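Local coordinates for protein PfkB (Polaromonas sp. JS666, PDB 4DU5) that probably transfers a phosphate group from ATP to a sugar or a related small molecule, as other carbohydrate kinases of the pfkB family do, at residues Phe114-Lys119 with Glu129-Gly134; Ala148-Ala153 with Met177-Ala182; Val218-Glu223 with Val249-Gly254; Val305-Trp310 with Pro326-Leu331; Val64-Ala69 with Glu97-Ser102. One frame throughout, in Å; residues are numbered along the deposited sequence.

Contact 1: residues Phe114-Lys119 with Glu129-Gly134; sequences FQFKGK and EYHRKG
Glu129 OE1 lies beside the Phe116 ring, 3.6 Å from Phe116 CD2, and two groups grip it by hydrogen bonds. His131 NE2 donates to Glu129 OE1 over 3.0 Å and arrives from above the carboxylate plane. Ser85 OG of the second subunit is the other partner. The first bond limits how the imidazole can turn.

The His131 ring lies over the Phe114 ring as an offset stack, with centroids 4.6 Å apart and planes at 21°. His131 CB adds a CH-pi contact over the ring, 3.8 Å from the Phe114 centroid. Phe114 CG sits between the backbone N and the carbonyl carbon (chi1 72°), which leans the ring toward the partner strand. Phe116 meets His131 rim to rim, with perpendicular planes. The three rings form an aromatic cluster. On the other face of the sheet, Gln115 OE1 comes within 3.5 Å of Tyr130 CE1.

The backbones pair antiparallel. Phe114 with His131 and Phe116 with Glu129 are hydrogen-bonded pairs. Gln115 with Tyr130 is a non-hydrogen-bonded pair.

These strands form a beta hairpin in the small four-stranded sheet. Strand 114-117 also bonds to strand 36-41, through Gln115 with Met37 and Leu39. Strand 128-131 forms one edge of that sheet within this chain. Phe114 meets Phe114 of the second subunit, and Phe116 packs on Met86 of that subunit.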
# COMPACT_ATOMS: atom_id res chain seq x y z
N PHE A 114 -2.07 -5.86 -0.69
CA PHE A 114 -3.38 -5.24 -0.50
C PHE A 114 -4.04 -4.91 -1.81
O PHE A 114 -3.40 -4.90 -2.83
CB PHE A 114 -3.31 -4.03 0.45
CG PHE A 114 -2.67 -2.83 -0.13
CD1 PHE A 114 -1.27 -2.73 -0.20
CD2 PHE A 114 -3.44 -1.75 -0.55
CE1 PHE A 114 -0.65 -1.57 -0.74
CE2 PHE A 114 -2.85 -0.61 -1.08
CZ PHE A 114 -1.44 -0.52 -1.18
N GLN A 115 -5.35 -4.68 -1.79
CA GLN A 115 -6.02 -4.27 -3.01
C GLN A 115 -7.12 -3.22 -2.76
O GLN A 115 -7.56 -3.02 -1.63
CB GLN A 115 -6.54 -5.50 -3.79
CG GLN A 115 -7.66 -6.15 -3.10
CD GLN A 115 -8.00 -7.51 -3.64
OE1 GLN A 115 -7.13 -8.37 -3.80
NE2 GLN A 115 -9.29 -7.74 -3.85
N PHE A 116 -7.53 -2.56 -3.84
CA PHE A 116 -8.66 -1.63 -3.83
C PHE A 116 -9.74 -2.17 -4.78
O PHE A 116 -9.45 -2.57 -5.92
CB PHE A 116 -8.22 -0.23 -4.32
CG PHE A 116 -7.37 0.53 -3.35
CD1 PHE A 116 -7.93 1.13 -2.22
CD2 PHE A 116 -6.00 0.69 -3.59
CE1 PHE A 116 -7.13 1.84 -1.30
CE2 PHE A 116 -5.19 1.41 -2.71
CZ PHE A 116 -5.76 1.98 -1.55
N LYS A 117 -10.99 -2.15 -4.32
CA LYS A 117 -12.16 -2.37 -5.21
C LYS A 117 -13.00 -1.12 -5.13
O LYS A 117 -13.06 -0.50 -4.07
CB LYS A 117 -12.99 -3.61 -4.81
N GLY A 118 -13.61 -0.74 -6.25
CA GLY A 118 -14.61 0.33 -6.24
C GLY A 118 -15.96 -0.32 -6.02
O GLY A 118 -16.09 -1.53 -6.19
N LYS A 119 -16.96 0.47 -5.61
CA LYS A 119 -18.35 -0.00 -5.60
C LYS A 119 -18.94 0.08 -7.01
O LYS A 119 -18.67 1.06 -7.75
CB LYS A 119 -19.22 0.82 -4.66
CG LYS A 119 -19.44 0.19 -3.31
CD LYS A 119 -20.64 0.84 -2.62
CE LYS A 119 -20.38 1.08 -1.14
NZ LYS A 119 -19.61 -0.02 -0.50
N GLU A 129 -7.81 -3.02 -8.11
CA GLU A 129 -6.46 -2.55 -8.30
C GLU A 129 -5.65 -3.30 -7.27
O GLU A 129 -5.91 -3.19 -6.07
CB GLU A 129 -6.35 -1.04 -8.08
CG GLU A 129 -4.96 -0.47 -8.34
CD GLU A 129 -4.90 1.03 -8.07
OE1 GLU A 129 -4.86 1.42 -6.88
OE2 GLU A 129 -4.87 1.83 -9.04
N TYR A 130 -4.70 -4.09 -7.75
CA TYR A 130 -3.92 -4.97 -6.92
C TYR A 130 -2.57 -4.35 -6.59
O TYR A 130 -1.91 -3.79 -7.46
CB TYR A 130 -3.64 -6.27 -7.68
CG TYR A 130 -4.81 -7.18 -7.93
CD1 TYR A 130 -5.27 -8.06 -6.94
CD2 TYR A 130 -5.41 -7.23 -9.18
CE1 TYR A 130 -6.31 -8.94 -7.18
CE2 TYR A 130 -6.45 -8.10 -9.44
CZ TYR A 130 -6.92 -8.95 -8.44
OH TYR A 130 -7.98 -9.82 -8.68
N HIS A 131 -2.15 -4.48 -5.34
CA HIS A 131 -0.80 -4.06 -4.94
C HIS A 131 -0.09 -5.21 -4.26
O HIS A 131 -0.02 -5.29 -3.04
CB HIS A 131 -0.86 -2.88 -4.00
CG HIS A 131 -1.45 -1.65 -4.61
ND1 HIS A 131 -0.74 -0.85 -5.49
CD2 HIS A 131 -2.66 -1.07 -4.47
CE1 HIS A 131 -1.50 0.16 -5.87
NE2 HIS A 131 -2.67 0.05 -5.26
N ARG A 132 0.42 -6.11 -5.06
CA ARG A 132 0.92 -7.33 -4.47
C ARG A 132 2.31 -7.71 -4.93
O ARG A 132 2.79 -8.76 -4.56
CB ARG A 132 -0.04 -8.49 -4.75
CG ARG A 132 -0.11 -8.89 -6.21
CD ARG A 132 -0.38 -10.36 -6.33
NE ARG A 132 -1.78 -10.58 -6.64
CZ ARG A 132 -2.52 -11.59 -6.19
NH1 ARG A 132 -2.01 -12.52 -5.36
NH2 ARG A 132 -3.79 -11.66 -6.57
N LYS A 133 2.93 -6.88 -5.76
CA LYS A 133 4.27 -7.21 -6.24
C LYS A 133 5.22 -7.21 -5.07
O LYS A 133 5.13 -6.37 -4.16
CB LYS A 133 4.75 -6.22 -7.30
CG LYS A 133 4.40 -6.57 -8.73
CD LYS A 133 4.22 -5.27 -9.60
CE LYS A 133 5.31 -5.05 -10.71
NZ LYS A 133 6.52 -4.22 -10.32
N GLY A 134 6.12 -8.19 -5.08
CA GLY A 134 7.22 -8.26 -4.14
C GLY A 134 6.82 -8.41 -2.69
O GLY A 134 7.63 -8.11 -1.81

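Contact 2: residues Ala148-Ala153 with Met177-Ala182; sequences AWLLSA and MDLMRA
Met180, present as selenomethionine, reaches Leu150 because of its first two torsions. CG lies anti to the backbone N (chi1 -154°), and the chain then bends at chi2 (66°). This turns SE and CE away from the helix and into the bend of Leu150-Ala153.

Met180 SE lies 3.3 Å from Leu150 CD2. It is also 4.1 Å from Leu151 CD1, where the two side chains run alongside one another, pointing opposite ways. The terminal CE of Met180 faces two backbone carbonyls, 3.2 Å from Ala153 O and 3.4 Å from Leu150 O. The other methyl of Leu150, CD1, packs against Leu179 CB at 4.2 Å. The contact is thus apolar, apart from the carbonyl oxygens near CE.

The receiving backbone is a type I turn from Leu150 to Ala153. Ala153 N bonds back to Leu150 O, and Ser152 OG donates to Trp149 O over 2.8 Å.

The turn leads from helix 147-150 into strand 153-159. Helix 169-182 is the crossover between that strand and the parallel strand 186-190. Met180 also touches Leu156 and Val187 on these strands, while Trp149 stacks on His103.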
# COMPACT_ATOMS: atom_id res chain seq x y z
N ALA A 148 6.13 -32.90 7.25
CA ALA A 148 5.33 -33.61 8.26
C ALA A 148 3.95 -32.98 8.45
O ALA A 148 2.94 -33.70 8.64
CB ALA A 148 6.07 -33.68 9.62
N TRP A 149 3.90 -31.64 8.39
CA TRP A 149 2.69 -30.86 8.69
C TRP A 149 1.63 -31.02 7.60
O TRP A 149 0.43 -31.14 7.88
CB TRP A 149 3.03 -29.39 8.87
CG TRP A 149 1.85 -28.54 9.12
CD1 TRP A 149 1.09 -28.51 10.25
CD2 TRP A 149 1.29 -27.60 8.22
NE1 TRP A 149 0.07 -27.60 10.11
CE2 TRP A 149 0.17 -27.03 8.87
CE3 TRP A 149 1.62 -27.17 6.94
CZ2 TRP A 149 -0.62 -26.04 8.27
CZ3 TRP A 149 0.82 -26.19 6.33
CH2 TRP A 149 -0.28 -25.64 7.00
N LEU A 150 2.09 -30.98 6.36
CA LEU A 150 1.28 -31.14 5.20
C LEU A 150 0.56 -32.49 5.27
O LEU A 150 -0.69 -32.57 5.32
CB LEU A 150 2.20 -31.14 3.99
CG LEU A 150 1.77 -30.53 2.68
CD1 LEU A 150 2.72 -30.98 1.56
CD2 LEU A 150 0.34 -30.89 2.40
N LEU A 151 1.37 -33.55 5.31
CA LEU A 151 0.91 -34.92 5.39
C LEU A 151 -0.07 -35.18 6.54
O LEU A 151 -0.70 -36.23 6.58
CB LEU A 151 2.12 -35.83 5.50
CG LEU A 151 2.84 -36.30 4.21
CD1 LEU A 151 2.77 -35.34 3.01
CD2 LEU A 151 4.31 -36.66 4.53
N SER A 152 -0.23 -34.23 7.45
CA SER A 152 -1.08 -34.45 8.62
C SER A 152 -2.52 -34.01 8.36
O SER A 152 -3.38 -34.01 9.28
CB SER A 152 -0.48 -33.76 9.86
OG SER A 152 -0.93 -32.42 10.02
N ALA A 153 -2.79 -33.61 7.13
CA ALA A 153 -4.15 -33.20 6.72
C ALA A 153 -4.62 -34.23 5.71
O ALA A 153 -3.79 -34.88 5.05
CB ALA A 153 -4.12 -31.76 6.08
N MSE A 177 1.92 -30.59 -4.29
CA MSE A 177 1.04 -31.60 -4.84
C MSE A 177 1.69 -32.99 -4.88
O MSE A 177 1.16 -33.92 -4.26
CB MSE A 177 0.51 -31.15 -6.21
CG MSE A 177 -0.52 -30.03 -6.08
SE MSE A 177 -0.87 -28.91 -7.69
CE MSE A 177 -0.81 -27.16 -6.84
N ASP A 178 2.85 -33.10 -5.56
CA ASP A 178 3.69 -34.31 -5.62
C ASP A 178 3.72 -35.05 -4.29
O ASP A 178 3.47 -36.26 -4.22
CB ASP A 178 5.12 -33.95 -6.03
CG ASP A 178 5.28 -33.69 -7.54
OD1 ASP A 178 4.34 -33.95 -8.31
OD2 ASP A 178 6.35 -33.22 -7.98
N LEU A 179 4.01 -34.30 -3.24
CA LEU A 179 4.21 -34.85 -1.92
C LEU A 179 2.92 -35.51 -1.46
O LEU A 179 2.91 -36.68 -1.06
CB LEU A 179 4.58 -33.70 -0.99
CG LEU A 179 5.85 -33.62 -0.11
CD1 LEU A 179 6.84 -34.76 -0.31
CD2 LEU A 179 6.50 -32.27 -0.37
N MSE A 180 1.83 -34.76 -1.54
CA MSE A 180 0.53 -35.17 -1.06
C MSE A 180 -0.03 -36.39 -1.82
O MSE A 180 -0.77 -37.21 -1.24
CB MSE A 180 -0.41 -33.99 -1.18
CG MSE A 180 -1.55 -34.03 -0.22
SE MSE A 180 -0.79 -33.85 1.53
CE MSE A 180 -2.42 -33.50 2.57
N ARG A 181 0.31 -36.51 -3.10
CA ARG A 181 -0.10 -37.66 -3.89
C ARG A 181 0.67 -38.89 -3.46
O ARG A 181 0.07 -39.83 -2.93
CB ARG A 181 0.03 -37.40 -5.40
CG ARG A 181 -0.99 -38.21 -6.25
CD ARG A 181 -1.52 -37.39 -7.48
NE ARG A 181 -2.69 -38.01 -8.11
CZ ARG A 181 -3.00 -37.95 -9.41
NH1 ARG A 181 -2.22 -37.29 -10.28
NH2 ARG A 181 -4.10 -38.57 -9.85
N ALA A 182 1.98 -38.89 -3.67
CA ALA A 182 2.82 -40.04 -3.29
C ALA A 182 2.44 -40.60 -1.92
O ALA A 182 2.44 -41.81 -1.73
CB ALA A 182 4.29 -39.71 -3.34

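Contact 3: residues Val218-Glu223 with Val249-Gly254; sequences VLPGME and VVVKLG
Lys252 runs its side chain along the backbone of Leu219 and Pro220. CB lies 4.0 Å from Pro220 O, and CG is nearer to the same oxygen, at 3.6 Å. CD is about equally far from the carbonyl oxygens of Pro220 and Leu219. CE reaches Leu219 O at 3.0 Å, and NZ ends 3.2 Å from that oxygen. CG is anti to the carbonyl carbon (chi1 -41°) and the chain beyond is extended, which lays it along the neighbouring chain. NZ also makes a weak, long ion pair with Asp190. With an alanine here the hydrocarbon chain over the two carbonyls is gone, and Asp190 would probably lose a distant positive partner.

Three backbone bonds join the segments. Val250 N donates to Val218 O, Lys252 N to Pro220 O (2.7 Å), and Met222 N to Lys252 O (3.2 Å). Pro220 has no N-H for Val250 O, which meets the CA-H of Leu219 instead. The proline ring crosses the valines at about a right angle, with CD 3.7 Å from Val249 CG1 and CG near Val251 CG2. The Leu219 side chain lies alongside Val250, with CD1 3.9 Å from Val250 CB.

Gly221 is the N-cap of helix 222-229. After the short parallel strand 217-218 the chain passes through Leu219-Gly221 and enters the helix beside Lys252. This passage follows the parallel part of the large sheet, as in the alpha/beta fold of pfkB-family kinases. There the C-terminal ends of the parallel strands commonly border the active site.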
# COMPACT_ATOMS: atom_id res chain seq x y z
N VAL A 218 -10.20 -32.23 -10.47
CA VAL A 218 -9.98 -30.99 -11.19
C VAL A 218 -11.30 -30.25 -11.31
O VAL A 218 -12.31 -30.85 -11.67
CB VAL A 218 -9.29 -31.27 -12.52
CG1 VAL A 218 -8.87 -29.98 -13.23
CG2 VAL A 218 -8.04 -32.10 -12.24
N LEU A 219 -11.30 -28.97 -10.98
CA LEU A 219 -12.53 -28.18 -10.88
C LEU A 219 -12.68 -27.01 -11.86
O LEU A 219 -12.85 -25.88 -11.45
CB LEU A 219 -12.64 -27.63 -9.46
CG LEU A 219 -13.42 -28.39 -8.42
CD1 LEU A 219 -13.56 -29.87 -8.68
CD2 LEU A 219 -12.68 -28.16 -7.16
N PRO A 220 -12.63 -27.28 -13.17
CA PRO A 220 -12.65 -26.16 -14.11
C PRO A 220 -14.00 -25.58 -14.44
O PRO A 220 -15.03 -26.27 -14.38
CB PRO A 220 -12.09 -26.77 -15.39
CG PRO A 220 -12.50 -28.22 -15.28
CD PRO A 220 -12.37 -28.57 -13.83
N GLY A 221 -13.99 -24.31 -14.81
CA GLY A 221 -15.12 -23.64 -15.45
C GLY A 221 -14.98 -23.85 -16.94
O GLY A 221 -13.87 -23.92 -17.46
N MSE A 222 -16.13 -24.01 -17.61
CA MSE A 222 -16.25 -24.14 -19.06
C MSE A 222 -15.35 -23.19 -19.84
O MSE A 222 -14.64 -23.64 -20.73
CB MSE A 222 -17.68 -23.85 -19.49
CG MSE A 222 -18.39 -24.92 -20.33
SE MSE A 222 -17.28 -26.21 -21.30
CE MSE A 222 -16.72 -25.07 -22.82
N GLU A 223 -15.42 -21.89 -19.51
CA GLU A 223 -14.64 -20.83 -20.17
C GLU A 223 -13.15 -21.11 -20.07
O GLU A 223 -12.44 -21.15 -21.09
CB GLU A 223 -14.91 -19.45 -19.56
CG GLU A 223 -16.37 -19.13 -19.11
CD GLU A 223 -16.51 -17.70 -18.49
OE1 GLU A 223 -15.50 -17.13 -17.97
OE2 GLU A 223 -17.63 -17.14 -18.55
N VAL A 249 -13.35 -35.05 -12.68
CA VAL A 249 -13.46 -33.68 -13.13
C VAL A 249 -14.90 -33.23 -12.94
O VAL A 249 -15.85 -33.95 -13.27
CB VAL A 249 -13.07 -33.53 -14.59
CG1 VAL A 249 -13.00 -32.04 -14.96
CG2 VAL A 249 -11.72 -34.22 -14.85
N VAL A 250 -15.05 -32.04 -12.36
CA VAL A 250 -16.33 -31.39 -12.22
C VAL A 250 -16.16 -30.08 -12.95
O VAL A 250 -15.41 -29.22 -12.49
CB VAL A 250 -16.65 -31.06 -10.77
CG1 VAL A 250 -18.04 -30.51 -10.68
CG2 VAL A 250 -16.50 -32.27 -9.88
N VAL A 251 -16.87 -29.95 -14.08
CA VAL A 251 -16.81 -28.75 -14.92
C VAL A 251 -17.98 -27.86 -14.55
O VAL A 251 -19.11 -28.31 -14.60
CB VAL A 251 -16.89 -29.10 -16.42
CG1 VAL A 251 -16.86 -27.86 -17.27
CG2 VAL A 251 -15.79 -30.08 -16.83
N LYS A 252 -17.73 -26.61 -14.16
CA LYS A 252 -18.81 -25.73 -13.68
C LYS A 252 -19.43 -25.06 -14.87
O LYS A 252 -18.70 -24.61 -15.77
CB LYS A 252 -18.28 -24.63 -12.75
CG LYS A 252 -17.22 -25.05 -11.75
CD LYS A 252 -16.40 -23.83 -11.39
CE LYS A 252 -15.16 -24.21 -10.63
NZ LYS A 252 -14.20 -23.12 -10.70
N LEU A 253 -20.76 -24.95 -14.86
CA LEU A 253 -21.48 -24.38 -16.03
C LEU A 253 -22.30 -23.09 -15.81
O LEU A 253 -23.07 -22.70 -16.67
CB LEU A 253 -22.34 -25.46 -16.71
CG LEU A 253 -21.61 -26.77 -17.05
CD1 LEU A 253 -22.57 -27.95 -17.27
CD2 LEU A 253 -20.72 -26.57 -18.24
N GLY A 254 -22.13 -22.40 -14.70
CA GLY A 254 -22.94 -21.20 -14.46
C GLY A 254 -24.29 -21.57 -13.87
O GLY A 254 -24.35 -22.50 -13.05

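Contact 4: residues Val305-Trp310 with Pro326-Leu331; sequences VKRGAW and PTRAEL
Trp310 packs its six-membered ring against the turn of helix that carries Glu330 and Leu331. This is the tight part of the contact. CH2 lies 3.2 Å from Glu330 O, and CZ3 lies 3.6 Å from Leu331 CD2. Pro326 CG adds a third neighbour, 4.1 Å from Trp310 CZ3. CG of Trp310 is anti to the backbone N (chi1 -179°), and this carries the indole out toward the short C-terminal helix. Phe272 meets the same indole edge-to-face. Replacing the indole with an alanine is likely to open a gap beside Leu331 and Pro326 and leave the start of helix 328-332 less firmly held.

The other part is looser and polar. Leu331 CD1 lies over one face of the Arg307 guanidinium, 4.2 Å from Arg307 NE. Arg328 NH2 lies over the same face, 3.3 Å from Arg307 NH2. The two guanidinium planes are 89° apart, and Arg328 presents its edge. Both side chains are only partly covered.

These two arginines are gathered round one carboxylate. Arg307 NH1 and Arg328 NH2 both make salt bridges to Asp297 OD2. Ser293 OG also bonds to Arg307 NH1, and Leu71 O to Arg328 NH1. The shared aspartate probably offsets much of the charge of the two guanidinium groups. The contact thus ties helix 301-316 to helix 328-332 in two ways, by an apolar patch round the indole and by a charge network centred on Asp297, just after helix 283-296.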
# COMPACT_ATOMS: atom_id res chain seq x y z
N VAL A 305 -21.61 -32.24 -5.92
CA VAL A 305 -21.73 -31.19 -6.94
C VAL A 305 -22.93 -30.28 -6.67
O VAL A 305 -22.87 -29.09 -6.95
CB VAL A 305 -21.83 -31.78 -8.35
CG1 VAL A 305 -21.73 -30.69 -9.37
CG2 VAL A 305 -20.75 -32.78 -8.54
N LYS A 306 -24.00 -30.83 -6.11
CA LYS A 306 -25.14 -29.97 -5.85
C LYS A 306 -24.86 -29.08 -4.66
O LYS A 306 -25.22 -27.90 -4.68
CB LYS A 306 -26.48 -30.71 -5.74
CG LYS A 306 -26.74 -31.41 -4.43
CD LYS A 306 -28.12 -31.11 -3.89
CE LYS A 306 -29.17 -31.22 -4.96
NZ LYS A 306 -30.51 -31.31 -4.29
N ARG A 307 -24.17 -29.62 -3.64
CA ARG A 307 -23.71 -28.72 -2.58
C ARG A 307 -22.85 -27.60 -3.19
O ARG A 307 -23.17 -26.41 -3.04
CB ARG A 307 -22.96 -29.43 -1.45
CG ARG A 307 -22.59 -28.44 -0.33
CD ARG A 307 -21.68 -29.02 0.68
NE ARG A 307 -22.30 -30.13 1.39
CZ ARG A 307 -21.66 -30.92 2.26
NH1 ARG A 307 -20.37 -30.76 2.50
NH2 ARG A 307 -22.31 -31.88 2.88
N GLY A 308 -21.79 -27.98 -3.90
CA GLY A 308 -20.98 -27.04 -4.66
C GLY A 308 -21.86 -26.03 -5.35
O GLY A 308 -21.69 -24.80 -5.19
N ALA A 309 -22.83 -26.55 -6.10
CA ALA A 309 -23.73 -25.70 -6.87
C ALA A 309 -24.59 -24.79 -5.98
O ALA A 309 -24.72 -23.62 -6.28
CB ALA A 309 -24.59 -26.53 -7.86
N TRP A 310 -25.16 -25.30 -4.88
CA TRP A 310 -25.93 -24.42 -3.97
C TRP A 310 -25.06 -23.26 -3.45
O TRP A 310 -25.44 -22.11 -3.58
CB TRP A 310 -26.62 -25.18 -2.80
CG TRP A 310 -27.42 -24.28 -1.88
CD1 TRP A 310 -28.60 -23.60 -2.19
CD2 TRP A 310 -27.09 -23.91 -0.53
NE1 TRP A 310 -29.01 -22.84 -1.10
CE2 TRP A 310 -28.11 -23.01 -0.08
CE3 TRP A 310 -26.04 -24.24 0.34
CZ2 TRP A 310 -28.11 -22.46 1.21
CZ3 TRP A 310 -26.04 -23.69 1.63
CH2 TRP A 310 -27.08 -22.81 2.05
N PRO A 326 -21.52 -19.98 3.67
CA PRO A 326 -22.43 -20.47 4.72
C PRO A 326 -21.80 -21.18 5.93
O PRO A 326 -20.78 -21.84 5.81
CB PRO A 326 -23.33 -21.46 3.98
CG PRO A 326 -22.58 -21.84 2.75
CD PRO A 326 -21.79 -20.63 2.38
N THR A 327 -22.43 -21.00 7.10
CA THR A 327 -22.22 -21.89 8.23
C THR A 327 -22.86 -23.24 7.91
O THR A 327 -23.76 -23.32 7.08
CB THR A 327 -22.86 -21.33 9.52
OG1 THR A 327 -22.41 -20.00 9.74
CG2 THR A 327 -22.48 -22.16 10.76
N ARG A 328 -22.35 -24.29 8.55
CA ARG A 328 -23.01 -25.59 8.57
C ARG A 328 -24.50 -25.41 8.77
O ARG A 328 -25.31 -26.07 8.12
CB ARG A 328 -22.48 -26.42 9.72
CG ARG A 328 -22.75 -27.85 9.54
CD ARG A 328 -21.58 -28.49 8.84
NE ARG A 328 -22.03 -29.26 7.68
CZ ARG A 328 -21.26 -30.01 6.90
NH1 ARG A 328 -19.95 -30.12 7.13
NH2 ARG A 328 -21.81 -30.66 5.88
N ALA A 329 -24.85 -24.50 9.67
CA ALA A 329 -26.23 -24.28 10.02
C ALA A 329 -27.02 -23.77 8.82
O ALA A 329 -28.01 -24.41 8.44
CB ALA A 329 -26.33 -23.34 11.18
N GLU A 330 -26.60 -22.67 8.19
CA GLU A 330 -27.29 -22.17 6.98
C GLU A 330 -27.36 -23.24 5.91
O GLU A 330 -28.22 -23.20 5.04
CB GLU A 330 -26.62 -20.93 6.39
CG GLU A 330 -26.90 -19.67 7.16
CD GLU A 330 -25.64 -19.00 7.66
OE1 GLU A 330 -25.63 -17.75 7.73
OE2 GLU A 330 -24.66 -19.73 7.98
N LEU A 331 -26.43 -24.17 5.97
CA LEU A 331 -26.33 -25.20 4.99
C LEU A 331 -27.43 -26.20 5.31
O LEU A 331 -28.20 -26.60 4.43
CB LEU A 331 -24.95 -25.85 5.07
CG LEU A 331 -24.43 -26.74 3.96
CD1 LEU A 331 -23.97 -28.01 4.59
CD2 LEU A 331 -25.46 -27.05 2.86

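Contact 5: residues Val64-Ala69 with Glu97-Ser102; sequences VAIGLA and EGIDCS
Ile99 points its CD1 between Ala65 and Ile66 on one face of helix 60-70. CD1 is 4.0 Å from Ala65 CB and 4.3 Å from Ile66 CG1. One carbon back, Ile99 CG1 lies 4.0 Å from Ala69 CB. The small alanines one helical turn apart let the isoleucine come close to the helix. CG1 of Ile99 is anti to the carbonyl carbon (chi1 -58°), and the extended branch then reaches along the helix.

Glu97 adds the rest of the first shell. Its carbonyl O is 3.6 Å from Ala69 CB. Its side chain crosses Ile66 obliquely, so that Ile66 CG2 touches the acid end, 3.8 Å from Glu97 CD and 3.7 Å from Glu97 OE1. The chain bends at chi2 (-67°), which brings the carboxylate round to the helix. There OE1 makes a salt bridge with Arg70, the next residue after Ala69.

The second shell sets the backbone. Gly98 closes the preceding helix with a Schellman motif and positive phi (91°), which turns the chain between Glu97 and Ile99. Asp100 bonds through its backbone to Val75 and Trp77. Its OD1 also accepts from Ser102 N over 3.0 Å, an Asx turn. Further out, Met94 of helix 85-95 packs on both Ile66 and Ile99. Ala65 also touches Thr31 and Val75, and Ile99 touches Trp77.

Between the two segments the binding is by apolar side chains, with the acid of Glu97 at the margin. Its charge is probably balanced by Arg70, so that an ion pair borders the aliphatic patch.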
# COMPACT_ATOMS: atom_id res chain seq x y z
N VAL A 64 -11.61 -19.92 -0.00
CA VAL A 64 -12.00 -21.32 0.06
C VAL A 64 -11.82 -21.85 1.50
O VAL A 64 -12.65 -22.62 2.03
CB VAL A 64 -11.28 -22.19 -1.03
CG1 VAL A 64 -11.42 -23.68 -0.79
CG2 VAL A 64 -11.83 -21.90 -2.35
N ALA A 65 -10.72 -21.41 2.13
CA ALA A 65 -10.38 -21.84 3.47
C ALA A 65 -11.45 -21.37 4.47
O ALA A 65 -11.91 -22.14 5.26
CB ALA A 65 -9.02 -21.37 3.83
N ILE A 66 -11.85 -20.12 4.41
CA ILE A 66 -12.94 -19.58 5.25
C ILE A 66 -14.30 -20.32 5.13
O ILE A 66 -15.03 -20.46 6.10
CB ILE A 66 -13.20 -18.10 4.86
CG1 ILE A 66 -11.96 -17.22 5.04
CG2 ILE A 66 -14.44 -17.55 5.59
CD1 ILE A 66 -12.27 -15.70 4.89
N GLY A 67 -14.66 -20.74 3.93
CA GLY A 67 -15.87 -21.53 3.72
C GLY A 67 -15.79 -22.93 4.29
O GLY A 67 -16.66 -23.31 5.07
N LEU A 68 -14.78 -23.69 3.90
CA LEU A 68 -14.48 -24.96 4.54
C LEU A 68 -14.40 -24.88 6.05
O LEU A 68 -14.81 -25.83 6.70
CB LEU A 68 -13.15 -25.53 4.07
CG LEU A 68 -12.87 -25.81 2.61
CD1 LEU A 68 -11.46 -26.40 2.51
CD2 LEU A 68 -13.91 -26.75 2.00
N ALA A 69 -13.83 -23.81 6.61
CA ALA A 69 -13.77 -23.68 8.07
C ALA A 69 -15.15 -23.39 8.69
O ALA A 69 -15.49 -23.90 9.78
CB ALA A 69 -12.76 -22.65 8.49
N GLU A 97 -11.67 -17.25 12.21
CA GLU A 97 -12.53 -18.13 11.43
C GLU A 97 -12.31 -19.58 11.81
O GLU A 97 -13.02 -20.45 11.32
CB GLU A 97 -12.32 -17.92 9.90
CG GLU A 97 -13.01 -16.67 9.30
CD GLU A 97 -14.55 -16.72 9.31
OE1 GLU A 97 -15.17 -15.78 8.78
OE2 GLU A 97 -15.15 -17.69 9.84
N GLY A 98 -11.34 -19.85 12.68
CA GLY A 98 -11.00 -21.22 13.06
C GLY A 98 -9.92 -21.92 12.23
O GLY A 98 -9.68 -23.11 12.42
N ILE A 99 -9.27 -21.18 11.34
CA ILE A 99 -8.20 -21.70 10.49
C ILE A 99 -6.90 -21.84 11.27
O ILE A 99 -6.49 -20.90 11.94
CB ILE A 99 -7.94 -20.80 9.28
CG1 ILE A 99 -9.24 -20.66 8.47
CG2 ILE A 99 -6.83 -21.36 8.42
CD1 ILE A 99 -9.24 -19.57 7.40
N ASP A 100 -6.27 -23.02 11.19
CA ASP A 100 -4.92 -23.22 11.73
C ASP A 100 -3.88 -22.30 11.03
O ASP A 100 -3.43 -22.53 9.90
CB ASP A 100 -4.54 -24.72 11.69
CG ASP A 100 -3.05 -25.01 12.02
OD1 ASP A 100 -2.16 -24.16 11.79
OD2 ASP A 100 -2.74 -26.14 12.48
N CYS A 101 -3.48 -21.25 11.73
CA CYS A 101 -2.51 -20.29 11.20
C CYS A 101 -1.02 -20.50 11.61
O CYS A 101 -0.14 -19.70 11.27
CB CYS A 101 -2.99 -18.86 11.50
SG CYS A 101 -4.47 -18.37 10.51
N SER A 102 -0.74 -21.58 12.31
CA SER A 102 0.62 -21.88 12.79
C SER A 102 1.69 -21.81 11.70
O SER A 102 2.87 -21.67 12.00
CB SER A 102 0.65 -23.27 13.45
OG SER A 102 0.20 -24.26 12.54

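Overall arrangement
Contacts 2 and 3 are buried, contacts 1 and 5 partly so, and contact 4 lies at the surface. Contacts 1 and 3 pair backbones by hydrogen bonds, antiparallel in the small sheet and parallel in the large one. Contacts 2, 4 and 5 rely on side chains. Contact 2 is almost wholly apolar, whereas the charged groups of contacts 4 and 5 pair with residues outside their segments, Asp297 and Arg70. Contact 1 alone among the five meets the second subunit. Contacts 3 and 5 reach the same large sheet on opposite sides of the chain's centre. Contact 2 touches contact 5 through Trp149, and contact 3 touches contact 4 through Val250 and Val305.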